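Local coordinates for Thiol:disulfide interchange protein DsbA (Pseudomonas aeruginosa, PDB 4ZL8) that belongs to the thioredoxin family and probably passes its own disulfide bond to other proteins, forming disulfides in them in the periplasm, at residues Gly167-Pro172 / Leu176-Tyr181; Val48-Lys53 / Val58-Leu63; Pro64-Gly69 / Glu139-Leu144; Tyr148-Val153 / Lys161-Ile166. The protein carries 1 engineered substitution. All blocks are in the same frame, centred on the assembly; numbering follows the deposited sequence.

Contact 1 of 4, residues Gly167-Pro172 / Leu176-Tyr181; sequences GSAGGP and LKLADY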
loop_
_atom_site.group_PDB
_atom_site.type_symbol
_atom_site.label_atom_id
_atom_site.label_comp_id
_atom_site.label_asym_id
_atom_site.label_seq_id
_atom_site.Cartn_x
_atom_site.Cartn_y
_atom_site.Cartn_z
ATOM N N GLY A 167 -15.711 3.225 -0.981
ATOM C CA GLY A 167 -17.129 3.274 -0.673
ATOM C C GLY A 167 -17.488 4.487 0.172
ATOM O O GLY A 167 -18.484 5.170 -0.101
ATOM N N SER A 168 -16.683 4.774 1.182
ATOM C CA SER A 168 -16.977 5.895 2.066
ATOM C C SER A 168 -16.809 7.230 1.342
ATOM O O SER A 168 -17.599 8.146 1.556
ATOM C CB SER A 168 -16.166 5.829 3.358
ATOM O OG SER A 168 -14.807 6.174 3.160
ATOM N N ALA A 169 -15.791 7.332 0.488
ATOM C CA ALA A 169 -15.568 8.578 -0.259
ATOM C C ALA A 169 -16.604 8.793 -1.350
ATOM O O ALA A 169 -16.908 9.939 -1.697
ATOM C CB ALA A 169 -14.190 8.586 -0.855
ATOM N N GLY A 170 -17.152 7.709 -1.894
ATOM C CA GLY A 170 -18.171 7.803 -2.924
ATOM C C GLY A 170 -17.682 7.534 -4.338
ATOM O O GLY A 170 -18.343 7.923 -5.311
ATOM N N GLY A 171 -16.529 6.893 -4.471
ATOM C CA GLY A 171 -16.027 6.476 -5.765
ATOM C C GLY A 171 -14.527 6.680 -5.876
ATOM O O GLY A 171 -13.928 7.299 -5.022
ATOM N N PRO A 172 -13.916 6.166 -6.950
ATOM C CA PRO A 172 -12.455 6.255 -7.049
ATOM C C PRO A 172 -11.918 7.681 -7.184
ATOM O O PRO A 172 -10.932 8.000 -6.536
ATOM C CB PRO A 172 -12.135 5.414 -8.295
ATOM C CG PRO A 172 -13.406 5.319 -9.049
ATOM C CD PRO A 172 -14.481 5.318 -8.012
ATOM N N LEU A 176 -9.559 10.187 -4.203
ATOM C CA LEU A 176 -8.374 11.026 -4.377
ATOM C C LEU A 176 -8.667 12.477 -4.034
ATOM O O LEU A 176 -7.804 13.166 -3.475
ATOM C CB LEU A 176 -7.909 10.977 -5.825
ATOM C CG LEU A 176 -7.647 9.649 -6.522
ATOM C CD1 LEU A 176 -7.137 9.928 -7.944
ATOM C CD2 LEU A 176 -6.674 8.831 -5.743
ATOM N N LYS A 177 -9.852 12.974 -4.363
ATOM C CA LYS A 177 -10.206 14.333 -3.956
ATOM C C LYS A 177 -10.228 14.455 -2.449
ATOM O O LYS A 177 -9.799 15.470 -1.891
ATOM C CB LYS A 177 -11.568 14.737 -4.512
ATOM C CG LYS A 177 -11.625 14.896 -5.987
ATOM C CD LYS A 177 -13.028 15.347 -6.423
ATOM C CE LYS A 177 -13.123 15.463 -7.921
ATOM N NZ LYS A 177 -14.515 15.769 -8.323
ATOM N N LEU A 178 -10.749 13.445 -1.766
ATOM C CA LEU A 178 -10.774 13.451 -0.316
ATOM C C LEU A 178 -9.356 13.391 0.233
ATOM O O LEU A 178 -9.008 14.136 1.166
ATOM C CB LEU A 178 -11.661 12.300 0.173
ATOM C CG LEU A 178 -11.659 12.060 1.679
ATOM C CD1 LEU A 178 -12.065 13.281 2.489
ATOM C CD2 LEU A 178 -12.588 10.896 1.992
ATOM N N ALA A 179 -8.504 12.557 -0.350
ATOM C CA ALA A 179 -7.099 12.536 0.056
ATOM C C ALA A 179 -6.479 13.926 -0.098
ATOM O O ALA A 179 -5.780 14.386 0.805
ATOM C CB ALA A 179 -6.303 11.519 -0.742
ATOM N N ASP A 180 -6.716 14.567 -1.231
ATOM C CA ASP A 180 -6.161 15.894 -1.463
ATOM C C ASP A 180 -6.622 16.863 -0.372
ATOM O O ASP A 180 -5.830 17.666 0.122
ATOM C CB ASP A 180 -6.631 16.428 -2.819
ATOM C CG ASP A 180 -5.930 15.774 -4.000
ATOM O OD1 ASP A 180 -4.863 15.168 -3.812
ATOM O OD2 ASP A 180 -6.467 15.900 -5.132
ATOM N N TYR A 181 -7.911 16.850 -0.064
ATOM C CA TYR A 181 -8.495 17.699 0.973
ATOM C C TYR A 181 -7.802 17.485 2.317
ATOM O O TYR A 181 -7.440 18.442 3.009
ATOM C CB TYR A 181 -9.983 17.384 1.063
ATOM C CG TYR A 181 -10.751 18.009 2.189
ATOM C CD1 TYR A 181 -11.420 19.217 2.017
ATOM C CD2 TYR A 181 -10.861 17.359 3.408
ATOM C CE1 TYR A 181 -12.168 19.761 3.041
ATOM C CE2 TYR A 181 -11.598 17.885 4.432
ATOM C CZ TYR A 181 -12.252 19.079 4.253
ATOM O OH TYR A 181 -13.010 19.594 5.284
#
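Ala169 and Pro172 meet the helical segment 176-181 from either side of a helix end: Ala169 closes the short helix 166-169, a Schellman motif with Gly170 as its C-prime residue ends it, and Pro172 starts helix 172-188. In the short helix, Asp165, the N-cap, accepts from the backbone N of Ser168, while the Ser168 side chain bonds by OG to Glu11 O. Ala169 follows, turned at the longer helix, and its buried methyl is enough to touch Leu178, CB meeting CD2 at 4.0 Å. Leu178 also packs against Phe164 and Tyr12, which places it in the core. At Gly170 phi turns positive (103°), a conformation in which a beta carbon would press on the preceding carbonyl oxygen, so glycine fits. The motif's two backbone bonds run from Gly170 N to Gly167 O and from Gly171 N to Ile166 O. Gly171 is the N-cap of the next helix, and its O bonds to Thr175 OG1. Pro172 then opens the helix, where a residue lacking an N-H costs no bond. Its carbonyl O accepts a weak bond of 3.5 Å from Leu176 N (N-H...O 153°), while Leu176 CG lies 3.7 Å from that same Pro172 O.

Contact 2 of 4, residues Val48-Lys53 / Val58-Leu63; sequences VPWSEK and VHFVRL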
loop_
_atom_site.group_PDB
_atom_site.type_symbol
_atom_site.label_atom_id
_atom_site.label_comp_id
_atom_site.label_asym_id
_atom_site.label_seq_id
_atom_site.Cartn_x
_atom_site.Cartn_y
_atom_site.Cartn_z
ATOM N N VAL A 48 -2.479 5.373 -9.385
ATOM C CA VAL A 48 -1.095 5.440 -9.851
ATOM C C VAL A 48 -0.713 6.824 -10.395
ATOM O O VAL A 48 0.236 7.436 -9.897
ATOM C CB VAL A 48 -0.764 4.310 -10.849
ATOM C CG1 VAL A 48 0.604 4.548 -11.515
ATOM C CG2 VAL A 48 -0.756 2.944 -10.137
ATOM N N PRO A 49 -1.421 7.341 -11.404
ATOM C CA PRO A 49 -0.945 8.631 -11.911
ATOM C C PRO A 49 -1.046 9.737 -10.861
ATOM O O PRO A 49 -0.199 10.638 -10.803
ATOM C CB PRO A 49 -1.862 8.921 -13.106
ATOM C CG PRO A 49 -3.066 8.040 -12.913
ATOM C CD PRO A 49 -2.619 6.849 -12.111
ATOM N N TRP A 50 -2.069 9.689 -10.025
ATOM C CA TRP A 50 -2.213 10.680 -8.955
ATOM C C TRP A 50 -1.030 10.626 -8.000
ATOM O O TRP A 50 -0.472 11.663 -7.599
ATOM C CB TRP A 50 -3.530 10.404 -8.211
ATOM C CG TRP A 50 -3.776 11.231 -6.960
ATOM C CD1 TRP A 50 -4.352 12.455 -6.909
ATOM C CD2 TRP A 50 -3.488 10.867 -5.609
ATOM N NE1 TRP A 50 -4.435 12.897 -5.602
ATOM C CE2 TRP A 50 -3.903 11.939 -4.785
ATOM C CE3 TRP A 50 -2.917 9.736 -5.013
ATOM C CZ2 TRP A 50 -3.768 11.911 -3.389
ATOM C CZ3 TRP A 50 -2.787 9.706 -3.622
ATOM C CH2 TRP A 50 -3.215 10.789 -2.830
ATOM N N SER A 51 -0.608 9.421 -7.652
ATOM C CA SER A 51 0.472 9.245 -6.685
ATOM C C SER A 51 1.795 9.778 -7.237
ATOM O O SER A 51 2.651 10.236 -6.468
ATOM C CB SER A 51 0.613 7.781 -6.278
ATOM O OG SER A 51 1.162 6.989 -7.311
ATOM N N GLU A 52 1.951 9.779 -8.555
ATOM C CA GLU A 52 3.201 10.199 -9.170
ATOM C C GLU A 52 3.305 11.721 -9.272
ATOM O O GLU A 52 4.390 12.261 -9.533
ATOM C CB GLU A 52 3.362 9.530 -10.539
ATOM C CG GLU A 52 3.568 8.030 -10.433
ATOM C CD GLU A 52 3.575 7.323 -11.766
ATOM O OE1 GLU A 52 3.307 7.972 -12.801
ATOM O OE2 GLU A 52 3.842 6.102 -11.768
ATOM N N LYS A 53 2.195 12.420 -9.040
ATOM C CA LYS A 53 2.170 13.873 -9.166
ATOM C C LYS A 53 2.056 14.619 -7.846
ATOM O O LYS A 53 1.811 15.826 -7.844
ATOM C CB LYS A 53 1.003 14.288 -10.058
ATOM C CG LYS A 53 1.137 13.778 -11.478
ATOM C CD LYS A 53 -0.150 13.973 -12.251
ATOM C CE LYS A 53 -0.190 13.092 -13.493
ATOM N NZ LYS A 53 -1.574 12.966 -14.034
ATOM N N VAL A 58 4.713 15.451 0.527
ATOM C CA VAL A 58 3.837 14.303 0.707
ATOM C C VAL A 58 4.650 13.031 0.448
ATOM O O VAL A 58 5.452 12.974 -0.466
ATOM C CB VAL A 58 2.655 14.385 -0.261
ATOM C CG1 VAL A 58 1.806 13.129 -0.189
ATOM C CG2 VAL A 58 1.824 15.625 0.042
ATOM N N HIS A 59 4.422 12.017 1.275
ATOM C CA HIS A 59 5.050 10.704 1.102
ATOM C C HIS A 59 3.976 9.637 0.917
ATOM O O HIS A 59 3.267 9.286 1.858
ATOM C CB HIS A 59 5.894 10.396 2.336
ATOM C CG HIS A 59 6.474 9.022 2.375
ATOM N ND1 HIS A 59 7.222 8.487 1.347
ATOM C CD2 HIS A 59 6.463 8.095 3.355
ATOM C CE1 HIS A 59 7.611 7.267 1.681
ATOM N NE2 HIS A 59 7.176 7.014 2.901
ATOM N N PHE A 60 3.846 9.162 -0.314
ATOM C CA PHE A 60 2.897 8.118 -0.650
ATOM C C PHE A 60 3.568 6.769 -0.497
ATOM O O PHE A 60 4.674 6.545 -0.997
ATOM C CB PHE A 60 2.411 8.274 -2.090
ATOM C CG PHE A 60 1.532 7.149 -2.542
ATOM C CD1 PHE A 60 0.216 7.090 -2.162
ATOM C CD2 PHE A 60 2.050 6.142 -3.323
ATOM C CE1 PHE A 60 -0.583 6.027 -2.568
ATOM C CE2 PHE A 60 1.268 5.087 -3.723
ATOM C CZ PHE A 60 -0.029 5.028 -3.343
ATOM N N VAL A 61 2.870 5.852 0.161
ATOM C CA VAL A 61 3.367 4.498 0.261
ATOM C C VAL A 61 2.229 3.512 0.226
ATOM O O VAL A 61 1.117 3.788 0.642
ATOM C CB VAL A 61 4.180 4.291 1.512
ATOM C CG1 VAL A 61 3.317 4.494 2.716
ATOM C CG2 VAL A 61 4.844 2.917 1.512
ATOM N N ARG A 62 2.543 2.351 -0.325
ATOM C CA ARG A 62 1.650 1.240 -0.234
ATOM C C ARG A 62 2.068 0.385 0.931
ATOM O O ARG A 62 3.251 0.233 1.219
ATOM C CB ARG A 62 1.657 0.392 -1.495
ATOM C CG ARG A 62 0.844 0.995 -2.617
ATOM C CD ARG A 62 0.623 -0.008 -3.731
ATOM N NE ARG A 62 -0.093 0.639 -4.818
ATOM C CZ ARG A 62 0.470 1.452 -5.696
ATOM N NH1 ARG A 62 1.770 1.691 -5.654
ATOM N NH2 ARG A 62 -0.286 2.006 -6.635
ATOM N N LEU A 63 1.076 -0.176 1.599
ATOM C CA LEU A 63 1.313 -1.074 2.716
ATOM C C LEU A 63 0.478 -2.329 2.485
ATOM O O LEU A 63 -0.735 -2.234 2.329
ATOM C CB LEU A 63 0.858 -0.420 4.016
ATOM C CG LEU A 63 1.269 -1.153 5.295
ATOM C CD1 LEU A 63 2.776 -1.101 5.528
ATOM C CD2 LEU A 63 0.492 -0.522 6.452
HETATM O O HOH W 1 1.705 4.017 -7.698
#
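The Phe60 ring carries Ser51 on one face: CB sits over the ring centre, 3.7 Å from the centroid and 14° off the normal, a CH-pi contact for which a small side chain is well suited. At the ring's edge, in its plane, lies Arg62 NH1 from the same strand. The Arg62 guanidinium in turn has Phe60 CE2 over one face, offset toward the rim, and at its own edge both Val48 CG2, 3.7 Å from NH2, and a water. The valine comes across the arginine at about a right angle. Trp50 adds CZ3, 4.2 Å from Phe60 CD1. These contacts pack helix 38-52 on strand 58-64 within the beta-alpha-beta unit begun by strand 27-33, a core element of the thioredoxin fold; the axes of 48-52 and 58-63 pass 9.9 Å apart. Ser51 OG stands between its backbone N and carbonyl carbon (chi1 72°) and from there donates to Val48 O at 2.8 Å, tilted somewhat from the carbonyl plane. That oxygen also accepts from Glu52 N, so two donors grip it. The water donates to Ser51 OG at 3.0 Å and accepts from Arg62 NH2, also at 3.0 Å. Arginine suits this outermost strand of the sheet because it can reach several acceptors: NH2 has a salt bridge to Glu44 and NE one to Glu31.

Contact 3 of 4, residues Pro64-Gly69 / Glu139-Leu144; sequences PALFGG and EKAKKL
Leu66 sends one methyl, CD1, onto the helix of 139-144, where it sits 3.7 Å from Ala141 CB and 3.9 Å from Lys142 N. Its conformation is what carries it there: CG lies anti to the carbonyl carbon, beside the backbone N (chi1 -55°), and chi2 is trans (174°), which extends the branch straight out to the helix surface. Alanine suits the receiving position, because its single methyl lets the leucine come close to the helix backbone. Of the Lys142 side chain only CB borders the leucine methyl, 4.5 Å from Leu66 CD1; beyond it the chain, with CG anti to its own N, runs extended to CE and carries the amine onward at this exposed position. Pro64 contributes its backbone O, 4.3 Å from Ala141 CB. Phe67 turns its beta carbon from the helix and lays its ring over Ala65, whose CB lies 3.7 Å above the plane near the ring centre; the ring also meets Trp71, the planes at about 20°. Leu66 also touches Met138 and Asn72, while Pro64 packs on Phe78 and Leu79. The loop thus lies between strand 58-64, helix 70-84 and helix 132-148, where the chain passes from the thioredoxin sheet into the helical insertion of DsbA proteins.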
loop_
_atom_site.group_PDB
_atom_site.type_symbol
_atom_site.label_atom_id
_atom_site.label_comp_id
_atom_site.label_asym_id
_atom_site.label_seq_id
_atom_site.Cartn_x
_atom_site.Cartn_y
_atom_site.Cartn_z
ATOM N N PRO A 64 1.132 -3.495 2.449
ATOM C CA PRO A 64 0.350 -4.707 2.218
ATOM C C PRO A 64 -0.436 -5.076 3.451
ATOM O O PRO A 64 0.098 -5.015 4.553
ATOM C CB PRO A 64 1.421 -5.751 1.943
ATOM C CG PRO A 64 2.565 -5.318 2.781
ATOM C CD PRO A 64 2.537 -3.802 2.733
ATOM N N ALA A 65 -1.693 -5.468 3.270
ATOM C CA ALA A 65 -2.545 -5.945 4.350
ATOM C C ALA A 65 -2.210 -7.414 4.556
ATOM O O ALA A 65 -2.363 -8.243 3.651
ATOM C CB ALA A 65 -4.005 -5.755 4.000
ATOM N N LEU A 66 -1.687 -7.721 5.738
ATOM C CA LEU A 66 -1.220 -9.062 6.061
ATOM C C LEU A 66 -2.297 -9.766 6.876
ATOM O O LEU A 66 -2.149 -9.978 8.092
ATOM C CB LEU A 66 0.111 -8.996 6.817
ATOM C CG LEU A 66 1.193 -8.207 6.086
ATOM C CD1 LEU A 66 2.421 -8.083 6.976
ATOM C CD2 LEU A 66 1.556 -8.837 4.754
ATOM N N PHE A 67 -3.364 -10.139 6.185
ATOM C CA PHE A 67 -4.581 -10.646 6.815
ATOM C C PHE A 67 -4.653 -12.166 6.741
ATOM O O PHE A 67 -5.734 -12.755 6.856
ATOM C CB PHE A 67 -5.807 -10.019 6.156
ATOM C CG PHE A 67 -5.982 -8.559 6.471
ATOM C CD1 PHE A 67 -5.093 -7.911 7.322
ATOM C CD2 PHE A 67 -7.026 -7.831 5.928
ATOM C CE1 PHE A 67 -5.243 -6.578 7.623
ATOM C CE2 PHE A 67 -7.174 -6.488 6.231
ATOM C CZ PHE A 67 -6.285 -5.866 7.076
ATOM N N GLY A 68 -3.508 -12.795 6.534
ATOM C CA GLY A 68 -3.421 -14.242 6.548
ATOM C C GLY A 68 -3.244 -14.908 5.196
ATOM O O GLY A 68 -3.610 -14.380 4.155
ATOM N N GLY A 69 -2.688 -16.114 5.223
ATOM C CA GLY A 69 -2.598 -16.945 4.030
ATOM C C GLY A 69 -1.905 -16.270 2.872
ATOM O O GLY A 69 -0.836 -15.686 3.021
ATOM N N GLU A 139 6.263 -7.785 10.487
ATOM C CA GLU A 139 5.653 -7.505 11.781
ATOM C C GLU A 139 5.207 -6.044 11.869
ATOM O O GLU A 139 4.142 -5.715 12.399
ATOM C CB GLU A 139 6.611 -7.862 12.932
ATOM C CG GLU A 139 6.060 -7.572 14.327
ATOM C CD GLU A 139 4.980 -8.526 14.771
ATOM O OE1 GLU A 139 4.629 -9.440 13.997
ATOM O OE2 GLU A 139 4.501 -8.370 15.909
ATOM N N LYS A 140 6.057 -5.145 11.381
ATOM C CA LYS A 140 5.703 -3.731 11.410
ATOM C C LYS A 140 4.469 -3.445 10.583
ATOM O O LYS A 140 3.605 -2.678 11.010
ATOM C CB LYS A 140 6.881 -2.898 10.931
ATOM C CG LYS A 140 7.963 -2.830 11.989
ATOM C CD LYS A 140 9.193 -2.033 11.559
ATOM C CE LYS A 140 10.244 -1.963 12.667
ATOM N NZ LYS A 140 11.520 -1.345 12.174
ATOM N N ALA A 141 4.354 -4.078 9.427
ATOM C CA ALA A 141 3.179 -3.874 8.587
ATOM C C ALA A 141 1.926 -4.395 9.259
ATOM O O ALA A 141 0.858 -3.780 9.170
ATOM C CB ALA A 141 3.383 -4.505 7.230
ATOM N N LYS A 142 2.032 -5.544 9.909
ATOM C CA LYS A 142 0.905 -6.111 10.625
ATOM C C LYS A 142 0.431 -5.164 11.714
ATOM O O LYS A 142 -0.762 -4.887 11.849
ATOM C CB LYS A 142 1.304 -7.451 11.243
ATOM C CG LYS A 142 0.202 -8.123 12.014
ATOM C CD LYS A 142 0.709 -9.429 12.639
ATOM C CE LYS A 142 -0.303 -10.060 13.588
ATOM N NZ LYS A 142 -1.453 -10.679 12.866
ATOM N N LYS A 143 1.382 -4.660 12.491
ATOM C CA LYS A 143 1.055 -3.782 13.603
ATOM C C LYS A 143 0.448 -2.464 13.109
ATOM O O LYS A 143 -0.443 -1.924 13.746
ATOM C CB LYS A 143 2.291 -3.514 14.461
ATOM C CG LYS A 143 2.733 -4.701 15.297
ATOM C CD LYS A 143 3.785 -4.291 16.319
ATOM C CE LYS A 143 4.212 -5.463 17.193
ATOM N NZ LYS A 143 5.047 -5.016 18.340
ATOM N N LEU A 144 0.923 -1.949 11.976
ATOM C CA LEU A 144 0.322 -0.724 11.424
ATOM C C LEU A 144 -1.131 -0.919 11.032
ATOM O O LEU A 144 -1.988 -0.110 11.377
ATOM C CB LEU A 144 1.132 -0.190 10.239
ATOM C CG LEU A 144 2.440 0.477 10.617
ATOM C CD1 LEU A 144 3.295 0.699 9.361
ATOM C CD2 LEU A 144 2.217 1.813 11.349
#

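Contact 4 of 4, residues Tyr148-Val153 / Lys161-Ile166; sequences YQVTGV and KYRFDI
Arg163 reaches across from strand 162-165 and gives NH2 to the carbonyl oxygen of Tyr148, a bond of 2.8 Å with an N-H...O angle of 157°. The oxygen lies near the guanidinium plane, at its edge, whereas the donor is tilted 17° from the carbonyl plane. Gln149 O sits over the guanidinium face; although it is 3.3 Å from Arg163 NH2, the angle is too poor for a hydrogen bond. Lower down the arginine, CD packs on Val150 CG2 at 3.9 Å, the two side chains running alongside in opposing senses. A water accepts from Arg163 NH2 at 2.8 Å; its spacing to Gln149 OE1 is improbably short, so a bridge there is doubtful.

The arginine leaves the strand with CG anti to its N and folds at chi3 (66°), which swings the guanidinium round to the loop. Gln149, with positive phi, makes the Schellman turn following helix 132-148. A cation suits a carbonyl at this end of a helix, and the helix dipole would probably strengthen the bond. Further out, Tyr148 packs on Val30 and Leu32 of strand 27-33. Strand 162-165 begins at a classic beta bulge, Lys161 and Tyr162 both facing Val158, and pairs by Arg163 with Val13. At the loop's far end Val153 touches Cys37 of the predicted redox-active CxxC pair, and glycerol, probably from the crystallisation liquor, accepts from the backbone N of Thr151 and of Val153; in the thioredoxin fold this loop leads into the cis-proline beside the active site.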
loop_
_atom_site.group_PDB
_atom_site.type_symbol
_atom_site.label_atom_id
_atom_site.label_comp_id
_atom_site.label_asym_id
_atom_site.label_seq_id
_atom_site.Cartn_x
_atom_site.Cartn_y
_atom_site.Cartn_z
ATOM N N TYR A 148 -4.311 1.126 12.502
ATOM C CA TYR A 148 -5.252 1.841 11.646
ATOM C C TYR A 148 -6.663 1.264 11.760
ATOM O O TYR A 148 -7.608 1.871 11.237
ATOM C CB TYR A 148 -4.822 1.765 10.179
ATOM C CG TYR A 148 -3.484 2.352 9.810
ATOM C CD1 TYR A 148 -2.991 3.507 10.388
ATOM C CD2 TYR A 148 -2.704 1.732 8.843
ATOM C CE1 TYR A 148 -1.745 4.015 10.027
ATOM C CE2 TYR A 148 -1.481 2.237 8.477
ATOM C CZ TYR A 148 -1.010 3.384 9.064
ATOM O OH TYR A 148 0.218 3.872 8.691
ATOM N N GLN A 149 -6.773 0.103 12.415
ATOM C CA GLN A 149 -8.031 -0.651 12.531
ATOM C C GLN A 149 -8.671 -0.887 11.160
ATOM O O GLN A 149 -9.878 -0.723 10.954
ATOM C CB GLN A 149 -8.970 0.056 13.488
ATOM C CG GLN A 149 -8.428 0.060 14.920
ATOM C CD GLN A 149 -9.303 0.848 15.875
ATOM O OE1 GLN A 149 -9.252 2.068 15.901
ATOM N NE2 GLN A 149 -10.134 0.157 16.623
ATOM N N VAL A 150 -7.842 -1.303 10.219
ATOM C CA VAL A 150 -8.288 -1.543 8.866
ATOM C C VAL A 150 -8.738 -2.988 8.763
ATOM O O VAL A 150 -8.052 -3.878 9.259
ATOM C CB VAL A 150 -7.132 -1.271 7.902
ATOM C CG1 VAL A 150 -7.439 -1.808 6.507
ATOM C CG2 VAL A 150 -6.849 0.216 7.836
ATOM N N THR A 151 -9.886 -3.217 8.123
ATOM C CA THR A 151 -10.443 -4.569 8.042
ATOM C C THR A 151 -10.719 -5.004 6.612
ATOM O O THR A 151 -11.384 -6.020 6.375
ATOM C CB THR A 151 -11.730 -4.728 8.880
ATOM O OG1 THR A 151 -12.688 -3.747 8.490
ATOM C CG2 THR A 151 -11.423 -4.589 10.376
ATOM N N GLY A 152 -10.215 -4.254 5.656
ATOM C CA GLY A 152 -10.276 -4.655 4.271
ATOM C C GLY A 152 -9.550 -3.652 3.411
ATOM O O GLY A 152 -9.049 -2.622 3.907
ATOM N N VAL A 153 -9.482 -3.951 2.120
ATOM C CA VAL A 153 -8.700 -3.180 1.166
ATOM C C VAL A 153 -9.496 -3.007 -0.128
ATOM O O VAL A 153 -10.427 -3.792 -0.382
ATOM C CB VAL A 153 -7.349 -3.866 0.875
ATOM C CG1 VAL A 153 -6.476 -3.854 2.133
ATOM C CG2 VAL A 153 -7.522 -5.274 0.358
ATOM N N LYS A 161 -3.841 9.533 10.572
ATOM C CA LYS A 161 -4.936 10.184 11.288
ATOM C C LYS A 161 -6.320 9.942 10.691
ATOM O O LYS A 161 -7.299 9.991 11.433
ATOM C CB LYS A 161 -4.700 11.715 11.320
ATOM C CG LYS A 161 -3.630 12.164 12.288
ATOM C CD LYS A 161 -3.417 13.672 12.194
ATOM C CE LYS A 161 -2.088 14.073 12.806
ATOM N NZ LYS A 161 -1.710 15.482 12.525
ATOM N N TYR A 162 -6.427 9.812 9.371
ATOM C CA TYR A 162 -7.736 9.800 8.714
ATOM C C TYR A 162 -7.855 8.547 7.870
ATOM O O TYR A 162 -6.996 8.290 7.016
ATOM C CB TYR A 162 -7.918 11.025 7.809
ATOM C CG TYR A 162 -7.573 12.331 8.454
ATOM C CD1 TYR A 162 -8.389 12.894 9.418
ATOM C CD2 TYR A 162 -6.414 13.003 8.097
ATOM C CE1 TYR A 162 -8.061 14.110 10.010
ATOM C CE2 TYR A 162 -6.078 14.194 8.680
ATOM C CZ TYR A 162 -6.906 14.736 9.631
ATOM O OH TYR A 162 -6.600 15.931 10.215
ATOM N N ARG A 163 -8.923 7.774 8.082
ATOM C CA ARG A 163 -9.119 6.524 7.340
ATOM C C ARG A 163 -10.347 6.632 6.466
ATOM O O ARG A 163 -11.380 7.133 6.905
ATOM C CB ARG A 163 -9.249 5.347 8.307
ATOM C CG ARG A 163 -9.251 3.986 7.642
ATOM C CD ARG A 163 -9.564 2.859 8.625
ATOM N NE ARG A 163 -10.914 2.949 9.138
ATOM C CZ ARG A 163 -11.267 2.781 10.407
ATOM N NH1 ARG A 163 -12.534 2.875 10.733
ATOM N NH2 ARG A 163 -10.364 2.540 11.363
ATOM N N PHE A 164 -10.237 6.147 5.236
ATOM C CA PHE A 164 -11.357 6.202 4.294
ATOM C C PHE A 164 -11.162 5.164 3.205
ATOM O O PHE A 164 -10.064 4.653 3.025
ATOM C CB PHE A 164 -11.546 7.609 3.707
ATOM C CG PHE A 164 -10.311 8.218 3.099
ATOM C CD1 PHE A 164 -9.337 8.784 3.911
ATOM C CD2 PHE A 164 -10.135 8.272 1.705
ATOM C CE1 PHE A 164 -8.208 9.374 3.367
ATOM C CE2 PHE A 164 -9.007 8.883 1.161
ATOM C CZ PHE A 164 -8.044 9.419 1.998
ATOM N N ASP A 165 -12.234 4.818 2.504
ATOM C CA ASP A 165 -12.092 3.869 1.411
ATOM C C ASP A 165 -12.944 4.314 0.236
ATOM O O ASP A 165 -13.543 5.397 0.283
ATOM C CB ASP A 165 -12.361 2.424 1.869
ATOM C CG ASP A 165 -13.742 2.213 2.436
ATOM O OD1 ASP A 165 -14.708 2.824 1.960
ATOM O OD2 ASP A 165 -13.893 1.331 3.321
ATOM N N ILE A 166 -12.990 3.532 -0.832
ATOM C CA ILE A 166 -13.664 3.986 -2.029
ATOM C C ILE A 166 -15.150 4.140 -1.762
ATOM O O ILE A 166 -15.792 5.077 -2.239
ATOM C CB ILE A 166 -13.368 3.069 -3.226
ATOM C CG1 ILE A 166 -11.863 3.122 -3.552
ATOM C CG2 ILE A 166 -14.208 3.473 -4.420
ATOM C CD1 ILE A 166 -11.406 2.114 -4.585
HETATM O O HOH W 2 -10.723 2.907 14.140
#

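In the fold
The predicted redox-active CxxC lies close to two of the contacts: the Arg62 side chain of contact 2 is near it without touching, while Val153 of contact 4 reaches it. Contact 1 rests on contact 2 through a probable hydrogen bond from Trp50 NE1 to Asp180 OD1 (2.9 Å), which ties helix 172-188 to helix 38-52, the helix that carries Cys40 near its start. Contact 4 runs on into contact 1 along the chain, with Leu178 CD2 3.6 Å from Phe164 CD2. Contact 2 leads into contact 3 where Leu63 CD1 packs on Ala141 CB at 3.9 Å. Contacts 3 and 4 meet where Phe67 CZ lies 3.4 Å from Val150 O. Contacts 1 and 3 do not touch.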